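Local coordinates for insecticidal crystal protein Cry7Cal (Bacillus thuringiensis, PDB 5ZI1) that is a three-domain delta-endotoxin active against the migratory locust, probably binding gut receptors and breaching the membrane with its helical N-terminal domain, at residues N122-K125 with F126-S130; V76-A79 with L80-E84. All coordinates share one frame; numbering follows the deposited sequence.

Interaction 1 (N122-K125 with F126-S130)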
# COMPACT_ATOMS: atom_id res chain seq x y z
N ASN A 122 4.23 -18.29 22.90
CA ASN A 122 5.07 -19.43 22.56
C ASN A 122 4.52 -20.20 21.37
O ASN A 122 5.29 -20.69 20.55
CB ASN A 122 5.24 -20.33 23.79
CG ASN A 122 6.28 -19.79 24.81
OD1 ASN A 122 7.12 -18.95 24.47
ND2 ASN A 122 6.22 -20.28 26.04
N LEU A 123 3.18 -20.30 21.24
CA LEU A 123 2.64 -20.98 20.06
C LEU A 123 3.10 -20.29 18.78
O LEU A 123 3.47 -20.96 17.81
CB LEU A 123 1.11 -21.04 20.11
CG LEU A 123 0.49 -21.98 19.04
CD1 LEU A 123 1.22 -23.32 19.05
CD2 LEU A 123 -1.00 -22.21 19.25
N PHE A 124 3.11 -18.96 18.77
CA PHE A 124 3.61 -18.27 17.58
C PHE A 124 5.07 -18.64 17.32
O PHE A 124 5.43 -18.99 16.19
CB PHE A 124 3.43 -16.75 17.74
CG PHE A 124 2.03 -16.26 17.39
CD1 PHE A 124 1.67 -16.03 16.08
CD2 PHE A 124 1.10 -16.02 18.39
CE1 PHE A 124 0.39 -15.57 15.75
CE2 PHE A 124 -0.18 -15.56 18.09
CZ PHE A 124 -0.54 -15.34 16.77
N LYS A 125 5.92 -18.60 18.35
CA LYS A 125 7.30 -19.03 18.17
C LYS A 125 7.36 -20.42 17.59
O LYS A 125 8.04 -20.66 16.58
CB LYS A 125 8.06 -18.97 19.48
CG LYS A 125 8.32 -17.59 19.97
CD LYS A 125 8.92 -17.67 21.37
CE LYS A 125 9.21 -16.28 21.91
NZ LYS A 125 9.04 -16.28 23.38
N PHE A 126 6.62 -21.36 18.18
CA PHE A 126 6.60 -22.72 17.66
C PHE A 126 5.98 -22.79 16.26
O PHE A 126 6.44 -23.56 15.41
CB PHE A 126 5.83 -23.63 18.63
CG PHE A 126 5.71 -25.06 18.15
CD1 PHE A 126 4.62 -25.46 17.40
CD2 PHE A 126 6.69 -25.98 18.45
CE1 PHE A 126 4.51 -26.77 16.96
CE2 PHE A 126 6.58 -27.30 18.02
CZ PHE A 126 5.49 -27.69 17.28
N ALA A 127 4.94 -21.99 16.00
CA ALA A 127 4.15 -22.20 14.77
C ALA A 127 4.69 -21.46 13.55
O ALA A 127 4.60 -21.98 12.44
CB ALA A 127 2.70 -21.78 14.99
N MET A 128 5.22 -20.25 13.73
CA MET A 128 5.71 -19.47 12.59
C MET A 128 6.58 -20.25 11.61
O MET A 128 6.37 -20.08 10.39
CB MET A 128 6.47 -18.23 13.09
CG MET A 128 5.54 -17.14 13.64
SD MET A 128 4.21 -16.66 12.48
CE MET A 128 5.14 -15.83 11.19
N PRO A 129 7.54 -21.10 12.03
CA PRO A 129 8.34 -21.83 11.04
C PRO A 129 7.51 -22.68 10.09
O PRO A 129 7.92 -22.87 8.94
CB PRO A 129 9.29 -22.69 11.90
CG PRO A 129 9.44 -21.94 13.14
CD PRO A 129 8.09 -21.29 13.39
N SER A 130 6.36 -23.19 10.52
CA SER A 130 5.50 -23.95 9.61
C SER A 130 4.96 -23.10 8.46
O SER A 130 4.48 -23.65 7.46
CB SER A 130 4.33 -24.56 10.37
OG SER A 130 4.78 -25.36 11.46

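Interaction 2 (V76-A79 with L80-E84)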
# COMPACT_ATOMS: atom_id res chain seq x y z
N VAL A 76 0.63 -28.11 3.75
CA VAL A 76 -0.66 -27.45 3.92
C VAL A 76 -1.31 -27.90 5.22
O VAL A 76 -1.68 -27.08 6.08
CB VAL A 76 -1.59 -27.73 2.73
CG1 VAL A 76 -3.03 -27.35 3.05
CG2 VAL A 76 -1.12 -26.99 1.51
N SER A 77 -1.44 -29.22 5.39
CA SER A 77 -2.14 -29.77 6.53
C SER A 77 -1.48 -29.37 7.85
O SER A 77 -2.17 -29.17 8.85
CB SER A 77 -2.21 -31.30 6.39
OG SER A 77 -2.20 -31.95 7.65
N LYS A 78 -0.16 -29.24 7.86
CA LYS A 78 0.50 -28.83 9.08
C LYS A 78 0.30 -27.35 9.34
O LYS A 78 0.03 -26.95 10.47
CB LYS A 78 1.99 -29.15 9.03
CG LYS A 78 2.69 -28.73 10.32
CD LYS A 78 4.14 -29.15 10.37
CE LYS A 78 4.69 -28.98 11.78
NZ LYS A 78 6.18 -28.95 11.79
N ALA A 79 0.39 -26.52 8.30
CA ALA A 79 0.14 -25.09 8.48
C ALA A 79 -1.26 -24.85 9.02
O ALA A 79 -1.43 -24.16 10.03
CB ALA A 79 0.36 -24.35 7.16
N LEU A 80 -2.27 -25.46 8.39
CA LEU A 80 -3.65 -25.28 8.83
C LEU A 80 -3.85 -25.74 10.26
O LEU A 80 -4.60 -25.13 11.02
CB LEU A 80 -4.60 -26.03 7.89
CG LEU A 80 -4.83 -25.41 6.52
CD1 LEU A 80 -5.66 -26.33 5.62
CD2 LEU A 80 -5.50 -24.03 6.68
N SER A 81 -3.19 -26.84 10.63
CA SER A 81 -3.33 -27.38 11.98
C SER A 81 -2.75 -26.43 13.03
O SER A 81 -3.34 -26.26 14.10
CB SER A 81 -2.66 -28.76 12.02
OG SER A 81 -2.30 -29.14 13.33
N GLU A 82 -1.61 -25.80 12.73
CA GLU A 82 -1.09 -24.76 13.62
C GLU A 82 -1.97 -23.53 13.61
O GLU A 82 -2.12 -22.87 14.64
CB GLU A 82 0.32 -24.36 13.22
CG GLU A 82 1.24 -25.53 13.03
CD GLU A 82 1.98 -25.85 14.30
OE1 GLU A 82 1.35 -25.82 15.39
OE2 GLU A 82 3.20 -26.13 14.20
N LEU A 83 -2.58 -23.20 12.46
CA LEU A 83 -3.46 -22.05 12.42
C LEU A 83 -4.68 -22.27 13.29
O LEU A 83 -5.15 -21.35 13.97
CB LEU A 83 -3.86 -21.72 10.98
CG LEU A 83 -2.74 -21.13 10.12
CD1 LEU A 83 -3.13 -21.09 8.64
CD2 LEU A 83 -2.34 -19.72 10.59
N GLU A 84 -5.19 -23.50 13.35
CA GLU A 84 -6.34 -23.74 14.21
C GLU A 84 -5.94 -23.68 15.68
O GLU A 84 -6.67 -23.14 16.50
CB GLU A 84 -7.01 -25.08 13.85

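Interaction 1 (N122-K125 with F126-S130)
Near the C-terminal end of helix 107-127, in the helical N-terminal domain of the delta-endotoxin, alpha-helical i to i+4 main-chain bonds join Phe126 to Asn122 and Met128 to Phe124, residues one turn apart. Phe126 N donates to Asn122 O at 2.8 Å, and Met128 N reaches Phe124 O with an N-H...O angle of 173°. Between them, Ala127 N is directed at Leu123 O, though that distance is implausibly short and should be treated as doubtful. Pro129, having no N-H, cannot give the corresponding bond to Lys125 O; it offers its ring instead, and its CD lies 3.3 Å from that oxygen.

Phe124 and Met128 share the buried side of the turn. Met128 sends CG away from its own carbonyl carbon (chi1 -74°), which lays Met128 CG 3.2 Å from Phe124 O; the bend at chi2 then brings SD to the edge of the Phe124 ring, close to the ring plane and 4.5 Å from CD1. Helix 141-165 closes in from beyond, with the His151 ring nearly parallel to that of Phe124, and Tyr144, Ala147 and Ala148 against Met128. Leu123 and Phe126 meet on a more open side, where Leu123 CD1 approaches the Phe126 ring at an oblique angle. Phe126 has CG opposite its backbone N (chi1 178°), and the rest of the ring leads away from the preceding turn.

Lys125 is steered mainly by its salt bridge to Glu121, with a long, weak ion pair to Glu178 besides. Its NZ adds a weak hydrogen bond to the amide oxygen of Asn122, NZ to OD1 being 3.5 Å.

Interaction 2 (V76-A79 with L80-E84)
Leu80, Ala79 and Lys78 account for most of what is buried between the two turns of helix 73-101 that make this contact, in the helical N-terminal domain. Leu80 lies against Val76, one turn back, the two side chains running side by side in the same direction, with Leu80 CD1 3.8 Å from Val76 CG1. Val76 turns CG1 opposite its backbone N (chi1 166°), and that branch does the touching. Beneath this apolar pair, Leu80 N bonds almost straight to Val76 O, at 2.9 Å. Leu80 also touches Glu57 and Met60 of helix 54-67, so the same side chain packs both along its own helix and against its neighbour.

Ala79 is buried, and its carbonyl makes the link forward. Leu83 N donates to Ala79 O at 2.9 Å, while Leu83 CG rests 3.3 Å from the same oxygen. Leu83 itself continues onto Trp56 and Phe131.

Lys78 stretches out fully beyond CG and runs alongside Glu82, with Glu82 N bonded to Lys78 O at 3.0 Å. The carboxylate does not follow the lysine to its end: Glu82 kinks at chi2 (-92°), its CG lies 3.2 Å from Lys78 O, and OE2, which shares a weak hydrogen bond with Ser130 OG, comes nearest to Lys78 CE. On another side of the helix, Ser81 N bonds to Ser77 O, a more bent bond than that of Leu80.

Lys78 NZ and Glu82 OE2 stay 4.8 Å apart, too far for a salt bridge. Their opposite charges would probably still attract, while the directional bonds between these turns are those of the main chain, with the leucine-valine contact adding apolar packing.

Following the chain from the N terminus, interaction 2 comes first, inside helix 73-101, and interaction 1 later, near the end of helix 107-127, the next helix along. Each closes only a turn of its own helix, so they stand in series, neither nested nor crossed. Their centres are about 11 Å apart, and they meet through side chains: Glu82 OE2 and Ser130 OG share a weak hydrogen bond, and Glu82 CB packs on Ala127, while Lys78 also reaches Ser130. Leu123 and Phe124 extend the same junction onto Leu86. Together they join two successive helices of the N-terminal helical domain, which helices 54-67 and 141-165 flank.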